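Side-chain contacts in fatty acid synthase 1, isoform A (Drosophila melanogaster, PDB 6FN6), which probably carries out the de novo synthesis of long-chain saturated fatty acids as a multifunctional enzyme, this chain holding its dehydratase, enoylreductase and ketoreductase region: residues A[951-956]-A[1000-1005]; A[967-972]-A[979-984]. All coordinates share one frame; numbering follows the deposited sequence.

Interaction 1 of 2, residues A[951-956]-A[1000-1005]; sequences YIVLTS and NKLALV. With EDO (1,2-ethanediol), chain E.
Ala1003 lays its methyl group over one face of the Tyr951 ring, joining the start of strand 951-955 to the end of helix 989-1002 in the Rossmann-type fold of the ketoreductase domain. The evidence for a CH-pi contact is geometric: Ala1003 CB stands 4.0 Å from the centroid of the Tyr951 ring and 15° off its normal, displaced slightly toward the CG and CD1 rim. Leu1002 meets the same ring obliquely, with its CG 4.0 Å from Tyr951 CD2. Its chi1 of 180° sets CG opposite the backbone N, and from there the side chain reaches toward the strand; its CD2 also approaches Val953 CG2, though only to 4.5 Å. Tyr951 and Val953 alternate with Ile952 along the strand, so their CB atoms point toward the helix end while that of Ile952 points away. Val953 is buried further by Leu995 and Ser999 of the same helix. Replacing Tyr951 with a serine would probably leave the methyl of Ala1003 and one flank of Leu1002 without their aromatic neighbour, opening a gap at the end of the helix. Ala1003 is the first residue to leave helical backbone angles, and its carbonyl oxygen is hydrogen-bonded to Ser926 OG on the adjoining strand 926-930. The turn behind it is tied by a nearly straight bond within 1000-1005: Val1005 N donates to Asn1000 OD1 over 2.9 Å, meeting the amide oxygen almost in line with its C=O bond.

Interaction 2 of 2, residues A[967-972]-A[979-984]; sequences LMIRRW and VVIDTS
Asp982 OD1, one residue beyond the Ile981 that touches Ile969 of the helix, accepts two hydrogen bonds from Ser984. The backbone N of Ser984, two residues on, lies 2.8 Å from Asp982 OD1 and nearly in line with its C-O bond; acceptance by an aspartate side chain from that N makes this an Asx turn. The hydroxyl donates as well: Ser984 OG is 2.7 Å from Asp982 OD1, on the syn side and 30° out of the carboxylate plane. The two bonds restrain the carboxylate and fix the turn that ends strand 978-982.

The contact with helix 963-974 is wholly apolar, and Val979 is its centre. One methyl of this residue faces Ile969, with Val979 CG1 4.0 Å from Ile969 CG2; the other faces Trp972, with Val979 CG2 4.1 Å from Trp972 CB. That second methyl sits at the edge of the indole, near its plane, rather than over a face. Ile969 presents both branches to the strand. Chi1 of -64° turns CG1 opposite the carbonyl carbon and the extended chain carries CD1 onward, to 4.0 Å from Ile981 CD1, while CG2 stays with Val979. The Ile981 CB is not aimed at the helix, and it is the terminal methyl that closes the distance. The polar edge of Trp972 is satisfied by Asn942 OD1, which accepts from NE1.

Segments 967-972 and 979-982 run at 143°, their axes approaching to 9.9 Å, as expected for a helix and the following strand of a beta-alpha-beta crossover. Trp972 also packs on Leu938, Thr941 and Val945, so its ring bridges from this crossover to the neighbouring helix 935-946.

How the interactions relate
Interactions 1 and 2 lie about 11 Å apart between centres, on two adjacent parallel strands of the ketoreductase domain. In chain order come strand 951-955, helix 963-974, strand 978-982 and helix 989-1002, so interaction 2 falls within the span that interaction 1 brackets. The strands are joined directly: Leu954 N lies 2.7 Å from Val980 O and Leu954 O 2.8 Å from Asp982 N, both probable hydrogen bonds. Leu1002 adds a side-chain link by touching Val980. Together the contacts fasten two successive helices to the outer strands of the Rossmann-type core, which, as in related reductases, probably binds NADPH.

Interaction 1 of 2, residues A[951-956]-A[1000-1005]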
loop_
_atom_site.group_PDB
_atom_site.type_symbol
_atom_site.label_atom_id
_atom_site.label_comp_id
_atom_site.label_asym_id
_atom_site.label_seq_id
_atom_site.Cartn_x
_atom_site.Cartn_y
_atom_site.Cartn_z
ATOM N N TYR A 951 -28.421 -16.535 -38.317
ATOM C CA TYR A 951 -29.446 -15.931 -39.161
ATOM C C TYR A 951 -30.816 -16.161 -38.534
ATOM O O TYR A 951 -31.276 -17.298 -38.428
ATOM C CB TYR A 951 -29.402 -16.507 -40.573
ATOM C CG TYR A 951 -28.124 -16.214 -41.323
ATOM C CD1 TYR A 951 -27.061 -17.106 -41.294
ATOM C CD2 TYR A 951 -27.981 -15.050 -42.068
ATOM C CE1 TYR A 951 -25.891 -16.847 -41.981
ATOM C CE2 TYR A 951 -26.815 -14.782 -42.758
ATOM C CZ TYR A 951 -25.773 -15.684 -42.711
ATOM O OH TYR A 951 -24.610 -15.423 -43.396
ATOM N N ILE A 952 -31.452 -15.075 -38.105
ATOM C CA ILE A 952 -32.711 -15.157 -37.379
ATOM C C ILE A 952 -33.800 -14.389 -38.113
ATOM O O ILE A 952 -33.600 -13.247 -38.530
ATOM C CB ILE A 952 -32.554 -14.630 -35.938
ATOM C CG1 ILE A 952 -31.556 -15.487 -35.154
ATOM C CG2 ILE A 952 -33.906 -14.565 -35.230
ATOM C CD1 ILE A 952 -32.000 -16.915 -34.908
ATOM N N VAL A 953 -34.960 -15.024 -38.259
ATOM C CA VAL A 953 -36.134 -14.362 -38.812
ATOM C C VAL A 953 -37.264 -14.414 -37.795
ATOM O O VAL A 953 -37.685 -15.489 -37.372
ATOM C CB VAL A 953 -36.564 -15.003 -40.141
ATOM C CG1 VAL A 953 -37.751 -14.259 -40.733
ATOM C CG2 VAL A 953 -35.401 -15.031 -41.123
ATOM N N LEU A 954 -37.752 -13.241 -37.408
ATOM C CA LEU A 954 -38.848 -13.143 -36.457
ATOM C C LEU A 954 -40.080 -12.552 -37.137
ATOM O O LEU A 954 -40.012 -11.471 -37.727
ATOM C CB LEU A 954 -38.449 -12.277 -35.260
ATOM C CG LEU A 954 -37.136 -12.624 -34.550
ATOM C CD1 LEU A 954 -36.817 -11.569 -33.499
ATOM C CD2 LEU A 954 -37.199 -14.003 -33.913
ATOM N N THR A 955 -41.205 -13.257 -37.052
ATOM C CA THR A 955 -42.446 -12.754 -37.622
ATOM C C THR A 955 -43.244 -12.051 -36.534
ATOM O O THR A 955 -43.501 -12.623 -35.478
ATOM C CB THR A 955 -43.305 -13.870 -38.251
ATOM O OG1 THR A 955 -43.927 -14.648 -37.221
ATOM C CG2 THR A 955 -42.460 -14.770 -39.137
ATOM N N SER A 956 -43.616 -10.804 -36.794
ATOM C CA SER A 956 -44.431 -10.031 -35.865
ATOM C C SER A 956 -45.291 -9.027 -36.616
ATOM O O SER A 956 -44.785 -8.220 -37.396
ATOM C CB SER A 956 -43.550 -9.301 -34.849
ATOM O OG SER A 956 -44.334 -8.591 -33.904
ATOM N N ASN A 1000 -35.288 -18.333 -47.068
ATOM C CA ASN A 1000 -34.404 -19.328 -47.658
ATOM C C ASN A 1000 -33.314 -18.635 -48.474
ATOM O O ASN A 1000 -32.175 -19.092 -48.513
ATOM C CB ASN A 1000 -35.187 -20.304 -48.536
ATOM C CG ASN A 1000 -34.615 -21.709 -48.498
ATOM O OD1 ASN A 1000 -34.176 -22.184 -47.452
ATOM N ND2 ASN A 1000 -34.602 -22.374 -49.645
ATOM N N LYS A 1001 -33.670 -17.536 -49.132
ATOM C CA LYS A 1001 -32.715 -16.789 -49.945
ATOM C C LYS A 1001 -31.692 -16.050 -49.083
ATOM O O LYS A 1001 -30.551 -15.857 -49.504
ATOM C CB LYS A 1001 -33.445 -15.792 -50.850
ATOM C CG LYS A 1001 -34.271 -16.431 -51.960
ATOM C CD LYS A 1001 -33.411 -17.194 -52.960
ATOM C CE LYS A 1001 -34.262 -17.867 -54.034
ATOM N NZ LYS A 1001 -34.880 -16.894 -54.978
ATOM N N LEU A 1002 -32.098 -15.620 -47.893
ATOM C CA LEU A 1002 -31.149 -15.063 -46.934
ATOM C C LEU A 1002 -30.116 -16.125 -46.595
ATOM O O LEU A 1002 -28.912 -15.930 -46.769
ATOM C CB LEU A 1002 -31.859 -14.589 -45.664
ATOM C CG LEU A 1002 -30.951 -13.993 -44.581
ATOM C CD1 LEU A 1002 -30.255 -12.739 -45.083
ATOM C CD2 LEU A 1002 -31.727 -13.700 -43.308
ATOM N N ALA A 1003 -30.618 -17.257 -46.119
ATOM C CA ALA A 1003 -29.811 -18.432 -45.839
ATOM C C ALA A 1003 -30.752 -19.618 -45.744
ATOM O O ALA A 1003 -31.881 -19.478 -45.269
ATOM C CB ALA A 1003 -29.021 -18.262 -44.552
ATOM N N LEU A 1004 -30.299 -20.781 -46.198
ATOM C CA LEU A 1004 -31.154 -21.958 -46.228
ATOM C C LEU A 1004 -31.736 -22.229 -44.848
ATOM O O LEU A 1004 -31.010 -22.298 -43.854
ATOM C CB LEU A 1004 -30.378 -23.170 -46.736
ATOM C CG LEU A 1004 -29.839 -23.023 -48.163
ATOM C CD1 LEU A 1004 -29.036 -24.244 -48.566
ATOM C CD2 LEU A 1004 -30.958 -22.770 -49.162
ATOM N N VAL A 1005 -33.057 -22.375 -44.801
ATOM C CA VAL A 1005 -33.780 -22.571 -43.551
ATOM C C VAL A 1005 -33.389 -23.897 -42.906
ATOM O O VAL A 1005 -33.431 -24.950 -43.545
ATOM C CB VAL A 1005 -35.301 -22.500 -43.783
ATOM C CG1 VAL A 1005 -36.062 -22.714 -42.478
ATOM C CG2 VAL A 1005 -35.680 -21.171 -44.404
HETATM C C1 EDO E . -47.047 -12.449 -33.977
HETATM O O1 EDO E . -47.682 -11.233 -34.375
HETATM C C2 EDO E . -47.271 -13.501 -35.054
HETATM O O2 EDO E . -46.788 -13.008 -36.309
#

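Interaction 2 of 2, residues A[967-972]-A[979-984]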
loop_
_atom_site.group_PDB
_atom_site.type_symbol
_atom_site.label_atom_id
_atom_site.label_comp_id
_atom_site.label_asym_id
_atom_site.label_seq_id
_atom_site.Cartn_x
_atom_site.Cartn_y
_atom_site.Cartn_z
ATOM N N LEU A 967 -33.555 -4.063 -27.439
ATOM C CA LEU A 967 -32.319 -4.364 -26.726
ATOM C C LEU A 967 -31.730 -5.694 -27.181
ATOM O O LEU A 967 -30.554 -5.776 -27.533
ATOM C CB LEU A 967 -32.568 -4.392 -25.214
ATOM C CG LEU A 967 -31.397 -4.821 -24.322
ATOM C CD1 LEU A 967 -30.180 -3.934 -24.549
ATOM C CD2 LEU A 967 -31.807 -4.804 -22.855
ATOM N N MET A 968 -32.555 -6.734 -27.174
ATOM C CA MET A 968 -32.104 -8.069 -27.543
ATOM C C MET A 968 -31.637 -8.106 -28.997
ATOM O O MET A 968 -30.650 -8.765 -29.326
ATOM C CB MET A 968 -33.221 -9.088 -27.319
ATOM C CG MET A 968 -33.564 -9.320 -25.850
ATOM S SD MET A 968 -32.144 -9.765 -24.823
ATOM C CE MET A 968 -31.526 -11.211 -25.684
ATOM N N ILE A 969 -32.351 -7.399 -29.863
ATOM C CA ILE A 969 -31.998 -7.357 -31.275
ATOM C C ILE A 969 -30.646 -6.667 -31.415
ATOM O O ILE A 969 -29.784 -7.123 -32.167
ATOM C CB ILE A 969 -33.098 -6.654 -32.107
ATOM C CG1 ILE A 969 -34.398 -7.463 -32.045
ATOM C CG2 ILE A 969 -32.653 -6.469 -33.559
ATOM C CD1 ILE A 969 -35.612 -6.734 -32.581
ATOM N N ARG A 970 -30.465 -5.568 -30.690
ATOM C CA ARG A 970 -29.203 -4.839 -30.717
ATOM C C ARG A 970 -28.062 -5.743 -30.258
ATOM O O ARG A 970 -26.995 -5.774 -30.870
ATOM C CB ARG A 970 -29.273 -3.588 -29.835
ATOM C CG ARG A 970 -28.024 -2.725 -29.923
ATOM C CD ARG A 970 -28.146 -1.435 -29.130
ATOM N NE ARG A 970 -28.202 -1.670 -27.690
ATOM C CZ ARG A 970 -27.149 -1.972 -26.937
ATOM N NH1 ARG A 970 -25.951 -2.108 -27.488
ATOM N NH2 ARG A 970 -27.297 -2.161 -25.633
ATOM N N ARG A 971 -28.297 -6.484 -29.180
ATOM C CA ARG A 971 -27.287 -7.382 -28.640
ATOM C C ARG A 971 -26.947 -8.503 -29.623
ATOM O O ARG A 971 -25.779 -8.867 -29.775
ATOM C CB ARG A 971 -27.762 -7.972 -27.310
ATOM C CG ARG A 971 -27.807 -6.964 -26.170
ATOM C CD ARG A 971 -28.272 -7.605 -24.873
ATOM N NE ARG A 971 -28.076 -6.724 -23.723
ATOM C CZ ARG A 971 -28.698 -6.860 -22.555
ATOM N NH1 ARG A 971 -29.566 -7.845 -22.366
ATOM N NH2 ARG A 971 -28.451 -6.008 -21.570
ATOM N N TRP A 972 -27.959 -9.035 -30.305
ATOM C CA TRP A 972 -27.740 -10.106 -31.274
ATOM C C TRP A 972 -26.996 -9.581 -32.496
ATOM O O TRP A 972 -26.128 -10.259 -33.047
ATOM C CB TRP A 972 -29.066 -10.737 -31.698
ATOM C CG TRP A 972 -29.781 -11.445 -30.588
ATOM C CD1 TRP A 972 -29.218 -12.084 -29.523
ATOM C CD2 TRP A 972 -31.197 -11.574 -30.430
ATOM N NE1 TRP A 972 -30.195 -12.605 -28.713
ATOM C CE2 TRP A 972 -31.420 -12.305 -29.248
ATOM C CE3 TRP A 972 -32.298 -11.143 -31.174
ATOM C CZ2 TRP A 972 -32.699 -12.615 -28.793
ATOM C CZ3 TRP A 972 -33.564 -11.452 -30.721
ATOM C CH2 TRP A 972 -33.754 -12.180 -29.542
ATOM N N VAL A 979 -30.622 -10.289 -38.063
ATOM C CA VAL A 979 -31.987 -10.336 -37.565
ATOM C C VAL A 979 -32.925 -9.696 -38.576
ATOM O O VAL A 979 -32.716 -8.561 -39.003
ATOM C CB VAL A 979 -32.109 -9.638 -36.201
ATOM C CG1 VAL A 979 -33.505 -9.844 -35.618
ATOM C CG2 VAL A 979 -31.039 -10.147 -35.239
ATOM N N VAL A 980 -33.960 -10.436 -38.954
ATOM C CA VAL A 980 -34.976 -9.925 -39.861
ATOM C C VAL A 980 -36.323 -9.978 -39.158
ATOM O O VAL A 980 -36.716 -11.022 -38.636
ATOM C CB VAL A 980 -35.001 -10.724 -41.181
ATOM C CG1 VAL A 980 -36.152 -10.277 -42.065
ATOM C CG2 VAL A 980 -33.684 -10.583 -41.918
ATOM N N ILE A 981 -37.015 -8.843 -39.132
ATOM C CA ILE A 981 -38.383 -8.786 -38.638
ATOM C C ILE A 981 -39.326 -8.812 -39.832
ATOM O O ILE A 981 -39.389 -7.850 -40.596
ATOM C CB ILE A 981 -38.636 -7.529 -37.776
ATOM C CG1 ILE A 981 -37.549 -7.363 -36.710
ATOM C CG2 ILE A 981 -40.014 -7.592 -37.130
ATOM C CD1 ILE A 981 -37.491 -8.479 -35.688
ATOM N N ASP A 982 -40.052 -9.915 -39.998
ATOM C CA ASP A 982 -40.999 -10.036 -41.102
ATOM C C ASP A 982 -42.403 -9.714 -40.606
ATOM O O ASP A 982 -42.960 -10.431 -39.776
ATOM C CB ASP A 982 -40.962 -11.436 -41.711
ATOM C CG ASP A 982 -41.736 -11.524 -43.012
ATOM O OD1 ASP A 982 -42.832 -10.931 -43.099
ATOM O OD2 ASP A 982 -41.249 -12.186 -43.953
ATOM N N THR A 983 -42.970 -8.630 -41.121
ATOM C CA THR A 983 -44.243 -8.124 -40.625
ATOM C C THR A 983 -45.414 -8.535 -41.522
ATOM O O THR A 983 -46.519 -8.012 -41.385
ATOM C CB THR A 983 -44.203 -6.586 -40.488
ATOM O OG1 THR A 983 -45.398 -6.126 -39.844
ATOM C CG2 THR A 983 -44.070 -5.913 -41.854
ATOM N N SER A 984 -45.170 -9.465 -42.442
ATOM C CA SER A 984 -46.205 -9.903 -43.377
ATOM C C SER A 984 -47.160 -10.904 -42.733
ATOM O O SER A 984 -46.812 -11.585 -41.769
ATOM C CB SER A 984 -45.577 -10.529 -44.626
ATOM O OG SER A 984 -45.039 -11.810 -44.344
#